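Local coordinates for Glyoxalase/bleomycin resistance protein/dioxygenase (Alicyclobacillus acidocaldarius subsp. acidocaldarius, PDB 3RRI) that belongs to the vicinal oxygen chelate superfamily of metalloproteins and may act as a dioxygenase, although its substrate is not established, at residues A14-D19 / S119-E124; R18-A23 / C54-R59; I93-D98 / F113-P118; F48-V53 / F71-R76. All blocks are in the same frame, centred on the assembly; numbering follows the deposited sequence.

Contact 1 (A14-D19 / S119-E124); sequences AIPARD and SNNLLE
Ile15 crosses the side chain of Asn121 at a slant. Its CG1 sits between the backbone N and the carbonyl carbon (chi1 56°), and this brings CD1 within 3.8 Å of Asn121 ND2, while Ile15 CB comes equally near to OD1. Next along the chain, Pro16 meets the same amide twice. Its ring carbon CD is 3.7 Å from Asn121 OD1, and its carbonyl O takes a 2.9 Å hydrogen bond from Asn121 ND2. That bond lies close to both the carbonyl and the amide planes but is bent, with 139° at the hydrogen. Asn121 OD1 is held separately by Arg69 of the second subunit, so both ends of the amide are fixed. Ala17 CA passes 3.5 Å from Ser119 OG. The backbone N of Arg18 then gives the same hydroxyl a nearly straight bond (2.9 Å from Arg18 N to Ser119 OG, 170°), and Arg18 CG brushes that oxygen at 3.4 Å. Beyond CG the side chain leaves for Glu22 and Trp60. Strand 10-17, paired in parallel with strand 50-56, is thus pinned to the turn entering strand 122-128, while Tyr27 of helix 20-30 packs on both Ile15 and Leu123.

Contact 2 (R18-A23 / C54-R59); sequences RDLDEA and CHLSDR
Leu20 and Leu56 meet at about a right angle, Leu20 CD2 lying 4.1 Å from Leu56 CB. The same methyl of Leu20 rests on the strand backbone as well, 3.5 Å from Cys54 O. Leu56 answers in the other direction: with CG opposite its own backbone N (chi1 178°), it swings CD1 back to the loop just ahead of the helix, 3.5 Å from Arg18 O. One turn further into the helix, Ala23 points its methyl at the sulfur of Cys54, CB to SG 4.2 Å, a small buried pair beside the more open leucines. This is the junction where strand 10-17 of the vicinal oxygen chelate fold gives way to helix 20-30, which packs on strand 50-56, the parallel neighbour of strand 10-17. Asp19 is the N-cap, its OD1 accepting from Glu22 N at 2.8 Å. Glu22 in turn is gripped side-on by the guanidinium of Arg18, NE to OE1 and NH2 to OE2 both at 2.9 Å; one bond to each oxygen, both near the guanidinium plane, restrains the carboxylate from turning. Arg18 also touches the other segment through its backbone, a CA-H...O contact of 3.5 Å from Arg18 CA to Ser57 O. Ser57 already lies past the end of strand 50-56; its OG accepts from Arg59 N in an ST turn, and Pro68 of the second subunit packs against it.

Contact 3 (I93-D98 / F113-P118); sequences IPFYHD and FFLIDP
Phe95 lies alongside Leu115 and reaches Phe113 obliquely. Its CB starts 3.7 Å from Phe114 O, and with CG beside the backbone N (chi1 -75°) the ring is carried across the neighbouring strand, CD2 still 3.7 Å from that same oxygen. Leu115 CD2 sits 3.6 Å from the centroid of the Phe95 ring, a CH-pi contact almost on the ring normal, and is about equally near all six ring carbons, CZ at the tip included at 3.8 Å. Next to the tip, Phe95 CE2 also meets Phe113 CD1 at 3.6 Å, the two rings oblique with planes at 43°. Phe113 CB and His97 O lie at the ring edge. Behind this side chain the backbone makes a classic beta bulge: Tyr96 and His97 together face Phe114 where strand 95-98 pairs antiparallel with strand 110-116. Phe114 O accepts from Tyr96 N (2.9 Å) and from His97 N (3.2 Å), both donors arriving from one face of its carbonyl plane. His97 O receives Phe114 N at 2.9 Å. Before the bulge, Ile116 N bonds to Pro94 O, and Pro94 CB packs on Ile116 CG2. Lys89 of helix 78-90 forms a cation-pi contact with Phe95.

Contact 4 (F48-V53 / F71-R76); sequences FGDQLV and FGITFR
The Phe75 ring turns its edge toward the face of Phe48 in an offset edge-to-face pair, centroids 5.9 Å apart and planes at 66°. Phe75 CZ makes the approach, 4.0 Å from Phe48 CE1, which lies near the plane of the Phe75 ring. One face of Phe75 carries Ile73 CG2, 3.7 Å above the plane and displaced toward the rim. Ile73 works in two directions: while CG2 lies on Phe75, CG1, standing beside the backbone N (chi1 -51°), crosses to Phe48 and comes within 3.8 Å of its CB. Phe48 CG is just as near to that carbon. Ile73 and Phe75 come to the same face of Phe48, Ile73 near CG and CD2, Phe75 near CD1 and CE1. Further along, Phe71 meets Leu52 at about a right angle. The ring end, CE1 and CZ, touches both leucine methyls, CE1 to Leu52 CD1 being 3.9 Å. At the border of this apolar packing, Asp50 OD2 passes 4.1 Å from Ile73 CD1, but its polar business lies elsewhere: OD1 accepts from Phe11 N and from Arg5 of the second subunit, and OD2 pairs with Arg5 of its own chain. Leu84 of helix 78-90 backs both Phe48 and Phe75. Strands 50-56 and 70-74 belong to different sheets, joined here through side chains alone, and strand 70-74 pairs antiparallel with a strand of the second subunit. Two sheets packed in this way are consistent with the vicinal oxygen chelate fold, its sheet continued across a subunit interface.

How the contacts relate
Contacts 1 and 4 are the buried pair and both bridge the two sheets, joining strand 50-56 or its neighbour 10-17 to strands 122-128 and 70-74. They do so differently: contact 1 through polar side chains gripping backbone atoms, contact 4 through aromatic and aliphatic packing. They meet where Ile15 and Leu123 touch Phe71. Contact 2, farther from the chain's centre, shares Arg18 and Asp19 with contact 1 and strand 50-56 with contact 4; leucines and a salt bridge mark its partly open position. Contact 3, partly buried although centred, like contact 1, about 9 Å from the chain's centre, alone is true strand pairing, knit by backbone bonds, and is the one that other subunits do not touch.

Contact 1 (A14-D19 / S119-E124)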
loop_
_atom_site.group_PDB
_atom_site.type_symbol
_atom_site.label_atom_id
_atom_site.label_comp_id
_atom_site.label_asym_id
_atom_site.label_seq_id
_atom_site.Cartn_x
_atom_site.Cartn_y
_atom_site.Cartn_z
ATOM N N ALA A 14 -0.232 26.983 -8.542
ATOM C CA ALA A 14 -0.761 27.893 -9.520
ATOM C C ALA A 14 0.409 28.675 -10.170
ATOM O O ALA A 14 1.295 29.156 -9.485
ATOM C CB ALA A 14 -1.771 28.874 -8.798
ATOM N N ILE A 15 0.329 28.813 -11.485
ATOM C CA ILE A 15 1.321 29.539 -12.254
ATOM C C ILE A 15 0.563 30.356 -13.310
ATOM O O ILE A 15 -0.562 29.997 -13.714
ATOM C CB ILE A 15 2.306 28.583 -12.978
ATOM C CG1 ILE A 15 1.555 27.578 -13.882
ATOM C CG2 ILE A 15 3.258 27.920 -11.964
ATOM C CD1 ILE A 15 2.562 26.744 -14.775
ATOM N N PRO A 16 1.205 31.428 -13.810
ATOM C CA PRO A 16 0.604 32.173 -14.889
ATOM C C PRO A 16 0.732 31.505 -16.275
ATOM O O PRO A 16 1.753 30.859 -16.570
ATOM C CB PRO A 16 1.384 33.483 -14.872
ATOM C CG PRO A 16 2.673 33.148 -14.319
ATOM C CD PRO A 16 2.486 31.984 -13.383
ATOM N N ALA A 17 -0.296 31.666 -17.095
ATOM C CA ALA A 17 -0.289 31.283 -18.506
ATOM C C ALA A 17 -0.755 32.482 -19.293
ATOM O O ALA A 17 -1.830 32.998 -19.039
ATOM C CB ALA A 17 -1.217 30.121 -18.764
ATOM N N ARG A 18 0.022 32.917 -20.270
ATOM C CA ARG A 18 -0.392 34.046 -21.113
ATOM C C ARG A 18 -1.552 33.699 -22.053
ATOM O O ARG A 18 -2.269 34.588 -22.532
ATOM C CB ARG A 18 0.811 34.558 -21.895
ATOM C CG ARG A 18 1.295 33.624 -22.944
ATOM C CD ARG A 18 2.649 34.064 -23.427
ATOM N NE ARG A 18 3.035 33.250 -24.574
ATOM C CZ ARG A 18 4.177 33.402 -25.236
ATOM N NH1 ARG A 18 5.043 34.331 -24.861
ATOM N NH2 ARG A 18 4.435 32.625 -26.293
ATOM N N ASP A 19 -1.746 32.410 -22.318
ATOM C CA ASP A 19 -2.754 31.932 -23.248
ATOM C C ASP A 19 -3.099 30.501 -22.878
ATOM O O ASP A 19 -2.216 29.642 -22.849
ATOM C CB ASP A 19 -2.205 32.009 -24.695
ATOM C CG ASP A 19 -3.202 31.499 -25.728
ATOM O OD1 ASP A 19 -3.475 30.282 -25.791
ATOM O OD2 ASP A 19 -3.740 32.344 -26.494
ATOM N N SER A 119 5.067 30.582 -21.172
ATOM C CA SER A 119 5.045 31.783 -20.387
ATOM C C SER A 119 6.261 31.883 -19.465
ATOM O O SER A 119 6.250 32.608 -18.478
ATOM C CB SER A 119 3.733 31.846 -19.601
ATOM O OG SER A 119 2.638 31.702 -20.442
ATOM N N ASN A 120 7.333 31.153 -19.822
ATOM C CA ASN A 120 8.629 31.206 -19.140
ATOM C C ASN A 120 8.646 30.681 -17.710
ATOM O O ASN A 120 9.560 30.957 -16.966
ATOM C CB ASN A 120 9.255 32.614 -19.188
ATOM C CG ASN A 120 9.622 33.042 -20.599
ATOM O OD1 ASN A 120 9.892 32.204 -21.483
ATOM N ND2 ASN A 120 9.633 34.358 -20.818
ATOM N N ASN A 121 7.643 29.875 -17.356
ATOM C CA ASN A 121 7.738 29.071 -16.143
ATOM C C ASN A 121 8.753 27.956 -16.311
ATOM O O ASN A 121 8.772 27.290 -17.370
ATOM C CB ASN A 121 6.387 28.453 -15.793
ATOM C CG ASN A 121 5.373 29.505 -15.411
ATOM O OD1 ASN A 121 5.520 30.156 -14.384
ATOM N ND2 ASN A 121 4.391 29.694 -16.254
ATOM N N LEU A 122 9.582 27.764 -15.298
ATOM C CA LEU A 122 10.648 26.758 -15.339
ATOM C C LEU A 122 10.223 25.474 -14.598
ATOM O O LEU A 122 9.861 25.529 -13.411
ATOM C CB LEU A 122 11.935 27.294 -14.749
ATOM C CG LEU A 122 12.649 28.440 -15.500
ATOM C CD1 LEU A 122 13.884 28.853 -14.732
ATOM C CD2 LEU A 122 12.999 28.089 -16.978
ATOM N N LEU A 123 10.278 24.347 -15.313
ATOM C CA LEU A 123 9.998 23.024 -14.795
ATOM C C LEU A 123 11.322 22.334 -14.584
ATOM O O LEU A 123 12.085 22.185 -15.547
ATOM C CB LEU A 123 9.186 22.220 -15.780
ATOM C CG LEU A 123 7.717 22.626 -15.995
ATOM C CD1 LEU A 123 7.650 23.935 -16.715
ATOM C CD2 LEU A 123 6.967 21.525 -16.731
ATOM N N GLU A 124 11.590 21.890 -13.367
ATOM C CA GLU A 124 12.792 21.105 -13.100
ATOM C C GLU A 124 12.426 19.690 -12.689
ATOM O O GLU A 124 11.560 19.482 -11.831
ATOM C CB GLU A 124 13.655 21.724 -12.017
ATOM C CG GLU A 124 14.956 20.932 -11.814
ATOM C CD GLU A 124 15.783 21.328 -10.600
ATOM O OE1 GLU A 124 15.230 21.920 -9.638
ATOM O OE2 GLU A 124 17.016 21.034 -10.614
#

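Contact 2 (R18-A23 / C54-R59)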
loop_
_atom_site.group_PDB
_atom_site.type_symbol
_atom_site.label_atom_id
_atom_site.label_comp_id
_atom_site.label_asym_id
_atom_site.label_seq_id
_atom_site.Cartn_x
_atom_site.Cartn_y
_atom_site.Cartn_z
ATOM N N ARG A 18 0.022 32.917 -20.270
ATOM C CA ARG A 18 -0.392 34.046 -21.113
ATOM C C ARG A 18 -1.552 33.699 -22.053
ATOM O O ARG A 18 -2.269 34.588 -22.532
ATOM C CB ARG A 18 0.811 34.558 -21.895
ATOM C CG ARG A 18 1.295 33.624 -22.944
ATOM C CD ARG A 18 2.649 34.064 -23.427
ATOM N NE ARG A 18 3.035 33.250 -24.574
ATOM C CZ ARG A 18 4.177 33.402 -25.236
ATOM N NH1 ARG A 18 5.043 34.331 -24.861
ATOM N NH2 ARG A 18 4.435 32.625 -26.293
ATOM N N ASP A 19 -1.746 32.410 -22.318
ATOM C CA ASP A 19 -2.754 31.932 -23.248
ATOM C C ASP A 19 -3.099 30.501 -22.878
ATOM O O ASP A 19 -2.216 29.642 -22.849
ATOM C CB ASP A 19 -2.205 32.009 -24.695
ATOM C CG ASP A 19 -3.202 31.499 -25.728
ATOM O OD1 ASP A 19 -3.475 30.282 -25.791
ATOM O OD2 ASP A 19 -3.740 32.344 -26.494
ATOM N N LEU A 20 -4.369 30.227 -22.611
ATOM C CA LEU A 20 -4.738 28.921 -22.089
ATOM C C LEU A 20 -4.624 27.786 -23.113
ATOM O O LEU A 20 -4.257 26.676 -22.752
ATOM C CB LEU A 20 -6.142 28.941 -21.497
ATOM C CG LEU A 20 -6.357 29.838 -20.270
ATOM C CD1 LEU A 20 -7.844 29.755 -19.822
ATOM C CD2 LEU A 20 -5.428 29.508 -19.124
ATOM N N ASP A 21 -4.979 28.040 -24.375
ATOM C CA ASP A 21 -4.818 27.034 -25.418
ATOM C C ASP A 21 -3.362 26.659 -25.609
ATOM O O ASP A 21 -3.049 25.473 -25.806
ATOM C CB ASP A 21 -5.425 27.479 -26.759
ATOM C CG ASP A 21 -6.949 27.377 -26.778
ATOM O OD1 ASP A 21 -7.523 26.660 -25.930
ATOM O OD2 ASP A 21 -7.559 28.004 -27.667
ATOM N N GLU A 22 -2.494 27.651 -25.548
ATOM C CA GLU A 22 -1.056 27.434 -25.696
ATOM C C GLU A 22 -0.517 26.606 -24.516
ATOM O O GLU A 22 0.361 25.764 -24.673
ATOM C CB GLU A 22 -0.366 28.789 -25.761
ATOM C CG GLU A 22 1.136 28.773 -25.952
ATOM C CD GLU A 22 1.726 30.158 -25.889
ATOM O OE1 GLU A 22 1.344 30.928 -24.970
ATOM O OE2 GLU A 22 2.598 30.486 -26.735
ATOM N N ALA A 23 -1.053 26.853 -23.321
ATOM C CA ALA A 23 -0.680 26.095 -22.134
ATOM C C ALA A 23 -1.140 24.628 -22.222
ATOM O O ALA A 23 -0.408 23.703 -21.818
ATOM C CB ALA A 23 -1.305 26.749 -20.908
ATOM N N CYS A 54 -3.001 26.485 -14.432
ATOM C CA CYS A 54 -2.493 27.566 -15.244
ATOM C C CYS A 54 -3.562 28.649 -15.287
ATOM O O CYS A 54 -4.679 28.442 -15.822
ATOM C CB CYS A 54 -2.235 27.068 -16.644
ATOM S SG CYS A 54 -0.888 25.853 -16.827
ATOM N N HIS A 55 -3.217 29.777 -14.694
ATOM C CA HIS A 55 -4.111 30.933 -14.613
ATOM C C HIS A 55 -3.844 31.950 -15.736
ATOM O O HIS A 55 -2.694 32.409 -15.897
ATOM C CB HIS A 55 -3.921 31.629 -13.277
ATOM C CG HIS A 55 -4.426 30.845 -12.126
ATOM N ND1 HIS A 55 -5.749 30.860 -11.740
ATOM C CD2 HIS A 55 -3.786 29.999 -11.290
ATOM C CE1 HIS A 55 -5.896 30.044 -10.710
ATOM N NE2 HIS A 55 -4.718 29.522 -10.409
ATOM N N LEU A 56 -4.891 32.315 -16.478
ATOM C CA LEU A 56 -4.769 33.295 -17.557
ATOM C C LEU A 56 -4.313 34.621 -16.952
ATOM O O LEU A 56 -5.011 35.216 -16.096
ATOM C CB LEU A 56 -6.086 33.451 -18.303
ATOM C CG LEU A 56 -6.092 34.495 -19.437
ATOM C CD1 LEU A 56 -5.146 34.031 -20.586
ATOM C CD2 LEU A 56 -7.518 34.727 -19.914
ATOM N N SER A 57 -3.140 35.085 -17.359
ATOM C CA SER A 57 -2.485 36.193 -16.670
ATOM C C SER A 57 -1.408 36.865 -17.533
ATOM O O SER A 57 -0.722 36.211 -18.346
ATOM C CB SER A 57 -1.839 35.707 -15.370
ATOM O OG SER A 57 -1.149 36.738 -14.699
ATOM N N ASP A 58 -1.274 38.173 -17.333
ATOM C CA ASP A 58 -0.211 38.949 -17.955
ATOM C C ASP A 58 1.015 39.075 -17.057
ATOM O O ASP A 58 2.021 39.668 -17.455
ATOM C CB ASP A 58 -0.755 40.325 -18.333
ATOM C CG ASP A 58 0.237 41.151 -19.146
ATOM O OD1 ASP A 58 0.825 40.626 -20.130
ATOM O OD2 ASP A 58 0.397 42.337 -18.786
ATOM N N ARG A 59 0.961 38.496 -15.861
ATOM C CA ARG A 59 2.058 38.598 -14.901
ATOM C C ARG A 59 2.998 37.390 -14.946
ATOM O O ARG A 59 3.342 36.817 -13.908
ATOM C CB ARG A 59 1.486 38.742 -13.498
ATOM C CG ARG A 59 0.677 40.020 -13.275
ATOM C CD ARG A 59 0.133 39.966 -11.852
ATOM N NE ARG A 59 -0.816 41.032 -11.533
ATOM C CZ ARG A 59 -1.973 40.857 -10.886
ATOM N NH1 ARG A 59 -2.384 39.637 -10.508
ATOM N NH2 ARG A 59 -2.747 41.910 -10.636
#

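Contact 3 (I93-D98 / F113-P118)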
loop_
_atom_site.group_PDB
_atom_site.type_symbol
_atom_site.label_atom_id
_atom_site.label_comp_id
_atom_site.label_asym_id
_atom_site.label_seq_id
_atom_site.Cartn_x
_atom_site.Cartn_y
_atom_site.Cartn_z
ATOM N N ILE A 93 10.214 19.474 -26.831
ATOM C CA ILE A 93 9.819 20.409 -25.772
ATOM C C ILE A 93 11.014 21.269 -25.423
ATOM O O ILE A 93 12.113 20.745 -25.257
ATOM C CB ILE A 93 9.308 19.708 -24.487
ATOM C CG1 ILE A 93 8.196 18.728 -24.836
ATOM C CG2 ILE A 93 8.846 20.788 -23.468
ATOM C CD1 ILE A 93 7.506 18.069 -23.605
ATOM N N PRO A 94 10.829 22.596 -25.326
ATOM C CA PRO A 94 12.037 23.386 -25.128
ATOM C C PRO A 94 12.682 23.127 -23.787
ATOM O O PRO A 94 11.987 23.119 -22.776
ATOM C CB PRO A 94 11.544 24.847 -25.199
ATOM C CG PRO A 94 10.259 24.788 -25.856
ATOM C CD PRO A 94 9.668 23.424 -25.692
ATOM N N PHE A 95 13.995 22.951 -23.785
ATOM C CA PHE A 95 14.804 22.935 -22.575
ATOM C C PHE A 95 15.351 24.330 -22.243
ATOM O O PHE A 95 15.819 25.064 -23.128
ATOM C CB PHE A 95 15.988 21.980 -22.731
ATOM C CG PHE A 95 15.612 20.532 -22.649
ATOM C CD1 PHE A 95 14.905 19.928 -23.671
ATOM C CD2 PHE A 95 15.954 19.758 -21.550
ATOM C CE1 PHE A 95 14.550 18.559 -23.596
ATOM C CE2 PHE A 95 15.593 18.420 -21.477
ATOM C CZ PHE A 95 14.870 17.830 -22.497
ATOM N N TYR A 96 15.269 24.711 -20.974
ATOM C CA TYR A 96 16.009 25.824 -20.424
ATOM C C TYR A 96 17.428 25.400 -20.081
ATOM O O TYR A 96 18.392 26.166 -20.267
ATOM C CB TYR A 96 15.289 26.372 -19.172
ATOM C CG TYR A 96 15.995 27.537 -18.554
ATOM C CD1 TYR A 96 15.951 28.795 -19.161
ATOM C CD2 TYR A 96 16.732 27.392 -17.381
ATOM C CE1 TYR A 96 16.624 29.876 -18.599
ATOM C CE2 TYR A 96 17.400 28.458 -16.815
ATOM C CZ TYR A 96 17.344 29.693 -17.431
ATOM O OH TYR A 96 18.011 30.750 -16.858
ATOM N N HIS A 97 17.554 24.203 -19.528
ATOM C CA HIS A 97 18.854 23.613 -19.197
ATOM C C HIS A 97 18.822 22.123 -19.497
ATOM O O HIS A 97 17.958 21.401 -19.015
ATOM C CB HIS A 97 19.213 23.879 -17.727
ATOM C CG HIS A 97 20.684 23.829 -17.441
ATOM N ND1 HIS A 97 21.421 22.665 -17.544
ATOM C CD2 HIS A 97 21.555 24.795 -17.062
ATOM C CE1 HIS A 97 22.684 22.918 -17.235
ATOM N NE2 HIS A 97 22.793 24.203 -16.950
ATOM N N ASP A 98 19.762 21.638 -20.321
ATOM C CA ASP A 98 19.772 20.237 -20.673
ATOM C C ASP A 98 20.280 19.401 -19.486
ATOM O O ASP A 98 20.699 19.939 -18.459
ATOM C CB ASP A 98 20.660 20.000 -21.936
ATOM C CG ASP A 98 20.190 18.808 -22.794
ATOM O OD1 ASP A 98 19.584 17.835 -22.268
ATOM O OD2 ASP A 98 20.420 18.829 -24.033
ATOM N N PHE A 113 17.164 18.199 -15.274
ATOM C CA PHE A 113 16.991 18.985 -16.496
ATOM C C PHE A 113 15.842 19.958 -16.281
ATOM O O PHE A 113 14.985 19.703 -15.428
ATOM C CB PHE A 113 16.777 18.130 -17.750
ATOM C CG PHE A 113 15.576 17.222 -17.699
ATOM C CD1 PHE A 113 14.357 17.608 -18.241
ATOM C CD2 PHE A 113 15.670 15.946 -17.158
ATOM C CE1 PHE A 113 13.290 16.742 -18.256
ATOM C CE2 PHE A 113 14.571 15.105 -17.141
ATOM C CZ PHE A 113 13.395 15.514 -17.691
ATOM N N PHE A 114 15.885 21.089 -16.967
ATOM C CA PHE A 114 14.835 22.100 -16.884
ATOM C C PHE A 114 14.153 22.260 -18.230
ATOM O O PHE A 114 14.830 22.480 -19.250
ATOM C CB PHE A 114 15.412 23.458 -16.541
ATOM C CG PHE A 114 15.833 23.643 -15.115
ATOM C CD1 PHE A 114 15.099 24.483 -14.285
ATOM C CD2 PHE A 114 16.966 23.057 -14.614
ATOM C CE1 PHE A 114 15.493 24.713 -12.967
ATOM C CE2 PHE A 114 17.348 23.256 -13.284
ATOM C CZ PHE A 114 16.608 24.102 -12.465
ATOM N N LEU A 115 12.833 22.189 -18.243
ATOM C CA LEU A 115 12.005 22.563 -19.379
ATOM C C LEU A 115 11.479 23.981 -19.146
ATOM O O LEU A 115 11.587 24.511 -18.033
ATOM C CB LEU A 115 10.834 21.605 -19.554
ATOM C CG LEU A 115 11.161 20.123 -19.606
ATOM C CD1 LEU A 115 9.941 19.320 -19.798
ATOM C CD2 LEU A 115 12.198 19.848 -20.752
ATOM N N ILE A 116 10.963 24.608 -20.202
ATOM C CA ILE A 116 10.428 25.976 -20.090
ATOM C C ILE A 116 9.134 26.049 -20.842
ATOM O O ILE A 116 9.031 25.628 -21.996
ATOM C CB ILE A 116 11.482 27.046 -20.538
ATOM C CG1 ILE A 116 10.967 28.482 -20.333
ATOM C CG2 ILE A 116 11.958 26.785 -21.996
ATOM C CD1 ILE A 116 12.013 29.574 -20.543
ATOM N N ASP A 117 8.079 26.488 -20.147
ATOM C CA ASP A 117 6.768 26.597 -20.752
ATOM C C ASP A 117 6.619 27.930 -21.544
ATOM O O ASP A 117 7.521 28.773 -21.511
ATOM C CB ASP A 117 5.632 26.281 -19.735
ATOM C CG ASP A 117 5.138 27.462 -18.931
ATOM O OD1 ASP A 117 5.595 28.586 -19.141
ATOM O OD2 ASP A 117 4.212 27.224 -18.072
ATOM N N PRO A 118 5.517 28.083 -22.290
ATOM C CA PRO A 118 5.437 29.251 -23.192
ATOM C C PRO A 118 5.366 30.602 -22.475
ATOM O O PRO A 118 5.568 31.638 -23.105
ATOM C CB PRO A 118 4.175 28.976 -24.011
ATOM C CG PRO A 118 3.980 27.508 -23.930
ATOM C CD PRO A 118 4.449 27.118 -22.570
#

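Contact 4 (F48-V53 / F71-R76)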
loop_
_atom_site.group_PDB
_atom_site.type_symbol
_atom_site.label_atom_id
_atom_site.label_comp_id
_atom_site.label_asym_id
_atom_site.label_seq_id
_atom_site.Cartn_x
_atom_site.Cartn_y
_atom_site.Cartn_z
ATOM N N PHE A 48 1.541 14.722 -13.261
ATOM C CA PHE A 48 2.249 13.607 -12.618
ATOM C C PHE A 48 1.607 13.177 -11.298
ATOM O O PHE A 48 2.262 12.655 -10.401
ATOM C CB PHE A 48 3.740 13.946 -12.404
ATOM C CG PHE A 48 4.479 14.260 -13.668
ATOM C CD1 PHE A 48 5.181 13.263 -14.313
ATOM C CD2 PHE A 48 4.462 15.518 -14.232
ATOM C CE1 PHE A 48 5.864 13.553 -15.508
ATOM C CE2 PHE A 48 5.158 15.803 -15.426
ATOM C CZ PHE A 48 5.869 14.795 -16.032
ATOM N N GLY A 49 0.294 13.388 -11.206
ATOM C CA GLY A 49 -0.470 12.967 -10.030
ATOM C C GLY A 49 -0.718 14.079 -9.026
ATOM O O GLY A 49 -1.497 13.880 -8.087
ATOM N N ASP A 50 -0.041 15.204 -9.186
ATOM C CA ASP A 50 -0.321 16.438 -8.397
ATOM C C ASP A 50 -1.178 17.359 -9.283
ATOM O O ASP A 50 -1.503 17.020 -10.430
ATOM C CB ASP A 50 0.970 17.057 -7.917
ATOM C CG ASP A 50 1.620 16.215 -6.855
ATOM O OD1 ASP A 50 1.016 15.980 -5.808
ATOM O OD2 ASP A 50 2.749 15.736 -7.025
ATOM N N GLN A 51 -1.666 18.490 -8.739
ATOM C CA GLN A 51 -2.483 19.391 -9.517
ATOM C C GLN A 51 -1.694 20.643 -9.916
ATOM O O GLN A 51 -1.128 21.324 -9.057
ATOM C CB GLN A 51 -3.741 19.830 -8.719
ATOM C CG GLN A 51 -4.656 20.683 -9.574
ATOM C CD GLN A 51 -5.692 21.479 -8.773
ATOM O OE1 GLN A 51 -5.393 22.085 -7.748
ATOM N NE2 GLN A 51 -6.895 21.513 -9.298
ATOM N N LEU A 52 -1.660 20.940 -11.222
ATOM C CA LEU A 52 -1.116 22.208 -11.707
ATOM C C LEU A 52 -2.279 23.016 -12.281
ATOM O O LEU A 52 -3.101 22.486 -13.007
ATOM C CB LEU A 52 -0.047 21.947 -12.793
ATOM C CG LEU A 52 0.659 23.187 -13.305
ATOM C CD1 LEU A 52 1.530 23.905 -12.246
ATOM C CD2 LEU A 52 1.528 22.765 -14.549
ATOM N N VAL A 53 -2.350 24.301 -11.947
ATOM C CA VAL A 53 -3.385 25.170 -12.462
ATOM C C VAL A 53 -2.677 26.330 -13.147
ATOM O O VAL A 53 -1.866 27.040 -12.532
ATOM C CB VAL A 53 -4.320 25.724 -11.365
ATOM C CG1 VAL A 53 -5.333 26.636 -11.994
ATOM C CG2 VAL A 53 -5.033 24.601 -10.517
ATOM N N PHE A 71 9.526 24.577 -10.545
ATOM C CA PHE A 71 8.801 23.472 -9.924
ATOM C C PHE A 71 8.981 22.219 -10.738
ATOM O O PHE A 71 9.370 22.295 -11.922
ATOM C CB PHE A 71 7.295 23.794 -9.829
ATOM C CG PHE A 71 6.605 23.906 -11.157
ATOM C CD1 PHE A 71 5.887 22.828 -11.700
ATOM C CD2 PHE A 71 6.637 25.108 -11.855
ATOM C CE1 PHE A 71 5.221 22.942 -12.938
ATOM C CE2 PHE A 71 5.997 25.243 -13.087
ATOM C CZ PHE A 71 5.289 24.140 -13.639
ATOM N N GLY A 72 8.616 21.095 -10.174
ATOM C CA GLY A 72 8.583 19.872 -10.917
ATOM C C GLY A 72 8.477 18.687 -10.028
ATOM O O GLY A 72 7.933 18.779 -8.908
ATOM N N ILE A 73 8.963 17.557 -10.515
ATOM C CA ILE A 73 8.882 16.275 -9.831
ATOM C C ILE A 73 10.268 15.722 -9.604
ATOM O O ILE A 73 11.118 15.805 -10.508
ATOM C CB ILE A 73 8.040 15.244 -10.608
ATOM C CG1 ILE A 73 6.676 15.829 -11.002
ATOM C CG2 ILE A 73 7.944 13.945 -9.827
ATOM C CD1 ILE A 73 5.712 16.208 -9.788
ATOM N N THR A 74 10.495 15.135 -8.443
ATOM C CA THR A 74 11.698 14.349 -8.151
ATOM C C THR A 74 11.293 12.895 -8.141
ATOM O O THR A 74 10.396 12.476 -7.423
ATOM C CB THR A 74 12.326 14.770 -6.840
ATOM O OG1 THR A 74 12.610 16.162 -6.896
ATOM C CG2 THR A 74 13.582 13.943 -6.465
ATOM N N PHE A 75 11.874 12.119 -9.056
ATOM C CA PHE A 75 11.469 10.755 -9.247
ATOM C C PHE A 75 12.326 9.798 -8.435
ATOM O O PHE A 75 13.542 9.899 -8.458
ATOM C CB PHE A 75 11.616 10.347 -10.732
ATOM C CG PHE A 75 10.716 11.093 -11.645
ATOM C CD1 PHE A 75 9.345 10.789 -11.696
ATOM C CD2 PHE A 75 11.200 12.117 -12.447
ATOM C CE1 PHE A 75 8.520 11.504 -12.532
ATOM C CE2 PHE A 75 10.370 12.817 -13.288
ATOM C CZ PHE A 75 9.025 12.532 -13.311
ATOM N N ARG A 76 11.698 8.855 -7.738
ATOM C CA ARG A 76 12.450 7.844 -6.991
ATOM C C ARG A 76 13.135 6.870 -7.953
ATOM O O ARG A 76 14.264 6.443 -7.703
ATOM C CB ARG A 76 11.596 7.041 -5.999
ATOM C CG ARG A 76 12.488 6.234 -5.025
ATOM C CD ARG A 76 11.764 5.820 -3.765
ATOM N NE ARG A 76 11.151 6.947 -3.036
ATOM C CZ ARG A 76 11.478 7.372 -1.810
ATOM N NH1 ARG A 76 12.460 6.786 -1.117
ATOM N NH2 ARG A 76 10.806 8.398 -1.264
#